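Local coordinates for immunogenic protein MPT63/MPB63 (PDB 1LMI), which is a major secreted, immunogenic protein of Mycobacterium tuberculosis that folds as a beta-sandwich and whose biochemical role remains unestablished, at residues Ser29-Ser34 against Gln46-Thr51; Tyr78-Gln83 against Ile105-Thr110. All blocks are in the same frame, centred on the assembly; numbering follows the deposited sequence.

Contact 1 (Ser29-Ser34 against Gln46-Thr51); sequences SDLKSS and QVWEAT
Gln46 reaches across to Ser33 and Ser34 with its side chain: a bend at chi2 (70°) brings the amide beside Ser33 OG and leaves NE2 3.0 Å from Ser34 O. The next carbonyl, Val47 O, accepts the backbone N-H of Ser34 at 2.8 Å and also a weak bond from Gln46 NE2.

Trp48 lays its indole flat along the backbone of Lys32 and Ser33. Ser33 CA stands 3.6 Å from the centroid of the five-membered ring and almost on its normal, a CH-pi contact, while Ser33 N lies over the middle of the ring system and Lys32 C nearer its rim. Leu31 comes in at the edge, its CD1 close to Trp48 CE3, the two side chains crossing at about a right angle.

Glu49 exchanges two backbone bonds with Lys32 and runs alongside that lysine; a first torsion near +62° in both sends the chains off the same way. Ser34 OG gives its proton to Glu49 OE1 at 2.8 Å, on the anti lone pair.

At Ala50 the antiparallel register slips by one residue, a beta bulge that sets two residues, Asp30 (with positive phi) and Leu31, opposite this single alanine. Ala50 CA approaches Asp30 O at 3.4 Å as a nearly straight CA-H...O contact, and Leu31 packs its CB against that of Ala50. Pairing resumes at Thr51, which exchanges two backbone bonds with Ser29; Ser29 OG in turn donates to Asp30 OD2 at 2.7 Å.

Polar groups left over by the pairing thus find other partners: a water that accepts from Thr51 OG1 donates to Asp30 O where the bulge interrupts the strand bonds, and Ser34 OG, accepting from Ala36 N while donating to Glu49, holds the carboxylate in place.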
loop_
_atom_site.group_PDB
_atom_site.type_symbol
_atom_site.label_atom_id
_atom_site.label_comp_id
_atom_site.label_asym_id
_atom_site.label_seq_id
_atom_site.Cartn_x
_atom_site.Cartn_y
_atom_site.Cartn_z
ATOM N N SER A 29 -3.591 -7.175 1.622
ATOM C CA SER A 29 -3.893 -8.567 1.301
ATOM C C SER A 29 -4.286 -8.683 -0.164
ATOM O O SER A 29 -4.500 -7.692 -0.868
ATOM C CB SER A 29 -5.041 -9.113 2.181
ATOM O OG SER A 29 -6.210 -8.369 1.905
ATOM N N ASP A 30 -4.413 -9.913 -0.671
ATOM C CA ASP A 30 -4.958 -10.109 -2.017
ATOM C C ASP A 30 -4.148 -9.349 -3.099
ATOM O O ASP A 30 -4.651 -8.709 -4.027
ATOM C CB ASP A 30 -6.434 -9.742 -2.087
ATOM C CG ASP A 30 -7.290 -10.404 -1.032
ATOM O OD1 ASP A 30 -7.840 -11.496 -1.298
ATOM O OD2 ASP A 30 -7.443 -9.862 0.085
ATOM N N LEU A 31 -2.821 -9.460 -2.997
ATOM C CA LEU A 31 -1.916 -9.032 -4.035
ATOM C C LEU A 31 -1.934 -10.025 -5.199
ATOM O O LEU A 31 -1.574 -11.204 -5.016
ATOM C CB LEU A 31 -0.498 -8.927 -3.467
ATOM C CG LEU A 31 0.613 -8.687 -4.493
ATOM C CD1 LEU A 31 0.546 -7.289 -5.099
ATOM C CD2 LEU A 31 1.975 -8.912 -3.864
ATOM N N LYS A 32 -2.348 -9.552 -6.363
ATOM C CA LYS A 32 -2.569 -10.509 -7.461
ATOM C C LYS A 32 -2.638 -9.835 -8.818
ATOM O O LYS A 32 -2.852 -8.619 -8.861
ATOM C CB LYS A 32 -3.873 -11.272 -7.204
ATOM C CG LYS A 32 -5.130 -10.408 -7.192
ATOM C CD LYS A 32 -6.326 -11.269 -6.786
ATOM C CE LYS A 32 -7.553 -10.427 -6.519
ATOM N NZ LYS A 32 -8.637 -11.270 -5.903
ATOM N N SER A 33 -2.428 -10.621 -9.868
ATOM C CA SER A 33 -2.648 -10.066 -11.215
ATOM C C SER A 33 -4.072 -9.561 -11.316
ATOM O O SER A 33 -5.013 -10.197 -10.855
ATOM C CB SER A 33 -2.351 -11.120 -12.281
ATOM O OG SER A 33 -2.492 -10.440 -13.558
ATOM N N SER A 34 -4.252 -8.389 -11.936
ATOM C CA SER A 34 -5.547 -7.749 -11.994
ATOM C C SER A 34 -6.086 -7.813 -13.431
ATOM O O SER A 34 -5.325 -7.860 -14.386
ATOM C CB SER A 34 -5.454 -6.286 -11.555
ATOM O OG SER A 34 -6.695 -5.641 -11.353
ATOM N N GLN A 46 1.704 -5.690 -17.022
ATOM C CA GLN A 46 0.462 -6.248 -16.530
ATOM C C GLN A 46 -0.032 -5.520 -15.269
ATOM O O GLN A 46 0.761 -5.427 -14.335
ATOM C CB GLN A 46 0.699 -7.725 -16.193
ATOM C CG GLN A 46 -0.504 -8.369 -15.510
ATOM C CD GLN A 46 -1.676 -8.543 -16.439
ATOM O OE1 GLN A 46 -1.537 -9.062 -17.553
ATOM N NE2 GLN A 46 -2.860 -8.140 -16.013
ATOM N N VAL A 47 -1.287 -5.109 -15.268
ATOM C CA VAL A 47 -1.761 -4.438 -14.044
ATOM C C VAL A 47 -1.927 -5.477 -12.922
ATOM O O VAL A 47 -2.512 -6.531 -13.151
ATOM C CB VAL A 47 -3.077 -3.703 -14.233
ATOM C CG1 VAL A 47 -3.547 -3.063 -12.929
ATOM C CG2 VAL A 47 -2.954 -2.645 -15.332
ATOM N N TRP A 48 -1.374 -5.145 -11.766
ATOM C CA TRP A 48 -1.579 -5.932 -10.549
ATOM C C TRP A 48 -2.365 -5.070 -9.566
ATOM O O TRP A 48 -2.479 -3.841 -9.670
ATOM C CB TRP A 48 -0.254 -6.369 -9.914
ATOM C CG TRP A 48 0.248 -7.632 -10.557
ATOM C CD1 TRP A 48 0.459 -7.811 -11.902
ATOM C CD2 TRP A 48 0.571 -8.848 -9.890
ATOM N NE1 TRP A 48 0.921 -9.100 -12.108
ATOM C CE2 TRP A 48 0.994 -9.748 -10.890
ATOM C CE3 TRP A 48 0.568 -9.286 -8.542
ATOM C CZ2 TRP A 48 1.395 -11.041 -10.610
ATOM C CZ3 TRP A 48 0.967 -10.569 -8.278
ATOM C CH2 TRP A 48 1.379 -11.442 -9.295
ATOM N N GLU A 49 -2.954 -5.731 -8.573
ATOM C CA GLU A 49 -3.700 -5.051 -7.541
ATOM C C GLU A 49 -3.363 -5.655 -6.162
ATOM O O GLU A 49 -2.843 -6.756 -6.057
ATOM C CB GLU A 49 -5.209 -5.128 -7.770
ATOM C CG GLU A 49 -5.756 -6.560 -7.754
ATOM C CD GLU A 49 -7.257 -6.630 -7.837
ATOM O OE1 GLU A 49 -7.833 -6.347 -8.924
ATOM O OE2 GLU A 49 -7.916 -6.948 -6.841
ATOM N N ALA A 50 -3.682 -4.864 -5.130
ATOM C CA ALA A 50 -3.766 -5.413 -3.784
ATOM C C ALA A 50 -4.964 -4.700 -3.121
ATOM O O ALA A 50 -5.461 -3.663 -3.575
ATOM C CB ALA A 50 -2.508 -5.279 -2.961
ATOM N N THR A 51 -5.454 -5.268 -2.029
ATOM C CA THR A 51 -6.496 -4.655 -1.222
ATOM C C THR A 51 -5.900 -4.163 0.091
ATOM O O THR A 51 -5.329 -4.933 0.869
ATOM C CB THR A 51 -7.619 -5.648 -0.932
ATOM O OG1 THR A 51 -8.220 -6.047 -2.186
ATOM C CG2 THR A 51 -8.678 -5.001 -0.054
HETATM O O HOH W 1 -6.960 -7.145 -4.331
#

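Contact 2 (Tyr78-Gln83 against Ile105-Thr110); sequences YRVLWQ and IYFDVT
Tyr78 spreads its ring over Val109, whose CA sits 4.1 Å from the ring centroid and 11° off the normal, a CH-pi contact. A first torsion of -49°, with CG opposite the carbonyl carbon and beside the backbone N, carries the ring there. Val109 CG1 touches the phenol end of the ring, 3.8 Å from CZ, and Thr110 OG1 lies beside Tyr78 CE1, the two side chains pointing opposite ways. Further along, Phe107 offers ring atom CD1 to the backbone of Tyr78 and Arg79: it lies 3.5 Å from Tyr78 O, and Arg79 O comes up at the ring edge, near its plane. Val80 CG2 meets Ile105 CB at 3.9 Å, the side chains nearly perpendicular.

One direct hydrogen bond joins the backbones, Leu81 N to Tyr106 O at 2.7 Å; it is nearly straight at the hydrogen, though the donor is tilted 33° out of the carbonyl plane. The segments meet where edge strands of the two sheets of the beta-sandwich, 77-79 and 100-109, draw together, and two waters stand in where direct backbone bonds are missing: one bridges Leu81 O and Tyr106 N, the other Arg79 O and Asp108 N.

Leu81 is the centre of an inverse gamma turn, which swings the chain away just past its bond to Tyr106. Behind this first layer, Tyr78 OH donates to Pro112 O, fixing the far end of the ring. Val80 is tied by its backbone to Phe68 in the neighbouring strand. The carboxylate of Asp108 accepts the backbone N-H groups of Ala44 and Gly45, one on each oxygen, and Tyr106 OH reaches Pro87 O.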
loop_
_atom_site.group_PDB
_atom_site.type_symbol
_atom_site.label_atom_id
_atom_site.label_comp_id
_atom_site.label_asym_id
_atom_site.label_seq_id
_atom_site.Cartn_x
_atom_site.Cartn_y
_atom_site.Cartn_z
ATOM N N TYR A 78 7.902 -2.018 -8.026
ATOM C CA TYR A 78 6.901 -1.446 -8.888
ATOM C C TYR A 78 6.112 -0.430 -8.046
ATOM O O TYR A 78 5.497 -0.812 -7.036
ATOM C CB TYR A 78 5.950 -2.480 -9.482
ATOM C CG TYR A 78 6.622 -3.692 -10.106
ATOM C CD1 TYR A 78 7.350 -3.516 -11.299
ATOM C CD2 TYR A 78 6.545 -4.947 -9.544
ATOM C CE1 TYR A 78 7.977 -4.603 -11.889
ATOM C CE2 TYR A 78 7.166 -6.056 -10.137
ATOM C CZ TYR A 78 7.871 -5.846 -11.295
ATOM O OH TYR A 78 8.499 -6.916 -11.920
ATOM N N ARG A 79 6.150 0.827 -8.430
ATOM C CA ARG A 79 5.446 1.886 -7.739
ATOM C C ARG A 79 3.940 1.691 -7.816
ATOM O O ARG A 79 3.400 1.259 -8.843
ATOM C CB ARG A 79 5.777 3.254 -8.363
ATOM C CG ARG A 79 7.241 3.666 -8.271
ATOM C CD ARG A 79 7.655 4.152 -6.881
ATOM N NE ARG A 79 6.921 5.346 -6.502
ATOM C CZ ARG A 79 6.018 5.422 -5.526
ATOM N NH1 ARG A 79 5.688 4.361 -4.787
ATOM N NH2 ARG A 79 5.439 6.601 -5.323
ATOM N N VAL A 80 3.246 2.075 -6.743
ATOM C CA VAL A 80 1.803 2.182 -6.805
ATOM C C VAL A 80 1.385 3.192 -7.862
ATOM O O VAL A 80 2.063 4.207 -8.075
ATOM C CB VAL A 80 1.259 2.531 -5.411
ATOM C CG1 VAL A 80 1.567 3.967 -4.953
ATOM C CG2 VAL A 80 -0.271 2.374 -5.368
ATOM N N LEU A 81 0.277 2.872 -8.527
ATOM C CA LEU A 81 -0.294 3.800 -9.495
ATOM C C LEU A 81 -1.208 4.746 -8.736
ATOM O O LEU A 81 -2.429 4.655 -8.804
ATOM C CB LEU A 81 -1.065 3.037 -10.572
ATOM C CG LEU A 81 -0.164 2.095 -11.369
ATOM C CD1 LEU A 81 -0.901 1.579 -12.597
ATOM C CD2 LEU A 81 1.115 2.804 -11.790
ATOM N N TRP A 82 -0.561 5.616 -7.950
ATOM C CA TRP A 82 -1.274 6.332 -6.921
ATOM C C TRP A 82 -2.263 7.905 -8.421
ATOM O O TRP A 82 -1.212 8.203 -8.897
ATOM C CB TRP A 82 -0.475 7.121 -5.933
ATOM C CG TRP A 82 0.196 8.399 -6.285
ATOM C CD1 TRP A 82 -0.188 9.652 -5.876
ATOM C CD2 TRP A 82 1.354 8.598 -7.104
ATOM N NE1 TRP A 82 0.659 10.605 -6.392
ATOM C CE2 TRP A 82 1.615 9.981 -7.150
ATOM C CE3 TRP A 82 2.194 7.727 -7.805
ATOM C CZ2 TRP A 82 2.675 10.538 -7.860
ATOM C CZ3 TRP A 82 3.241 8.292 -8.506
ATOM C CH2 TRP A 82 3.486 9.667 -8.541
ATOM N N GLN A 83 -3.344 8.156 -7.829
ATOM C CA GLN A 83 -4.323 7.507 -6.988
ATOM C C GLN A 83 -4.914 6.336 -7.790
ATOM O O GLN A 83 -4.484 5.204 -7.474
ATOM C CB GLN A 83 -5.371 8.469 -6.446
ATOM C CG GLN A 83 -4.959 9.084 -5.112
ATOM C CD GLN A 83 -4.860 8.090 -3.975
ATOM O OE1 GLN A 83 -4.506 6.924 -4.161
ATOM N NE2 GLN A 83 -5.172 8.552 -2.763
ATOM N N ILE A 105 -5.371 -0.844 -4.552
ATOM C CA ILE A 105 -4.209 -0.085 -5.035
ATOM C C ILE A 105 -3.684 -0.883 -6.222
ATOM O O ILE A 105 -3.840 -2.111 -6.252
ATOM C CB ILE A 105 -3.135 0.090 -3.950
ATOM C CG1 ILE A 105 -2.748 -1.224 -3.258
ATOM C CG2 ILE A 105 -3.545 1.134 -2.894
ATOM C CD1 ILE A 105 -1.576 -1.101 -2.305
ATOM N N TYR A 106 -3.111 -0.227 -7.209
ATOM C CA TYR A 106 -2.644 -0.886 -8.424
ATOM C C TYR A 106 -1.165 -0.678 -8.708
ATOM O O TYR A 106 -0.574 0.278 -8.218
ATOM C CB TYR A 106 -3.485 -0.343 -9.594
ATOM C CG TYR A 106 -4.955 -0.708 -9.443
ATOM C CD1 TYR A 106 -5.368 -1.980 -9.781
ATOM C CD2 TYR A 106 -5.896 0.193 -8.961
ATOM C CE1 TYR A 106 -6.695 -2.357 -9.663
ATOM C CE2 TYR A 106 -7.229 -0.175 -8.832
ATOM C CZ TYR A 106 -7.614 -1.450 -9.188
ATOM O OH TYR A 106 -8.943 -1.807 -9.040
ATOM N N PHE A 107 -0.591 -1.567 -9.521
ATOM C CA PHE A 107 0.824 -1.534 -9.897
ATOM C C PHE A 107 0.975 -1.906 -11.382
ATOM O O PHE A 107 0.156 -2.694 -11.880
ATOM C CB PHE A 107 1.649 -2.505 -9.049
ATOM C CG PHE A 107 1.413 -2.398 -7.555
ATOM C CD1 PHE A 107 2.104 -1.498 -6.777
ATOM C CD2 PHE A 107 0.474 -3.231 -6.962
ATOM C CE1 PHE A 107 1.851 -1.419 -5.432
ATOM C CE2 PHE A 107 0.214 -3.141 -5.592
ATOM C CZ PHE A 107 0.902 -2.231 -4.819
ATOM N N ASP A 108 1.971 -1.405 -12.082
ATOM C CA ASP A 108 2.211 -1.820 -13.473
ATOM C C ASP A 108 3.394 -2.766 -13.487
ATOM O O ASP A 108 4.549 -2.362 -13.364
ATOM C CB ASP A 108 2.492 -0.574 -14.321
ATOM C CG ASP A 108 2.640 -0.853 -15.798
ATOM O OD1 ASP A 108 2.460 -2.036 -16.179
ATOM O OD2 ASP A 108 2.932 0.118 -16.543
ATOM N N VAL A 109 3.138 -4.089 -13.557
ATOM C CA VAL A 109 4.216 -5.046 -13.395
ATOM C C VAL A 109 4.870 -5.324 -14.750
ATOM O O VAL A 109 4.246 -5.904 -15.627
ATOM C CB VAL A 109 3.683 -6.337 -12.740
ATOM C CG1 VAL A 109 4.734 -7.443 -12.747
ATOM C CG2 VAL A 109 3.194 -6.063 -11.313
ATOM N N THR A 110 6.104 -4.868 -14.853
ATOM C CA THR A 110 6.827 -5.005 -16.107
ATOM C C THR A 110 7.929 -6.045 -16.063
ATOM O O THR A 110 8.648 -6.256 -17.054
ATOM C CB THR A 110 7.493 -3.643 -16.449
ATOM O OG1 THR A 110 8.281 -3.282 -15.328
ATOM C CG2 THR A 110 6.439 -2.592 -16.720
HETATM O O HOH W 2 4.038 0.393 -11.151
HETATM O O HOH W 3 -3.389 2.682 -7.434
#

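How the contacts relate
Contact 1 comes first along the chain and is complete before contact 2 begins; their centres lie about 9 Å apart. They share the four-stranded antiparallel sheet, in which strands 46-56 and 100-109 are neighbours: Gln46 O meets Val109 N at 2.8 Å, a probable hydrogen bond, and Trp48 CD1 packs against Val109 CG2 at 3.3 Å. Contact 1 lies within that sheet, between strands 22-33 and 46-56. Contact 2 takes an outermost strand, 100-109, across to 77-79, an edge strand of the other sheet. Together they trace a continuous path from the interior of one sheet to the other, joining the two layers of the sandwich at one side.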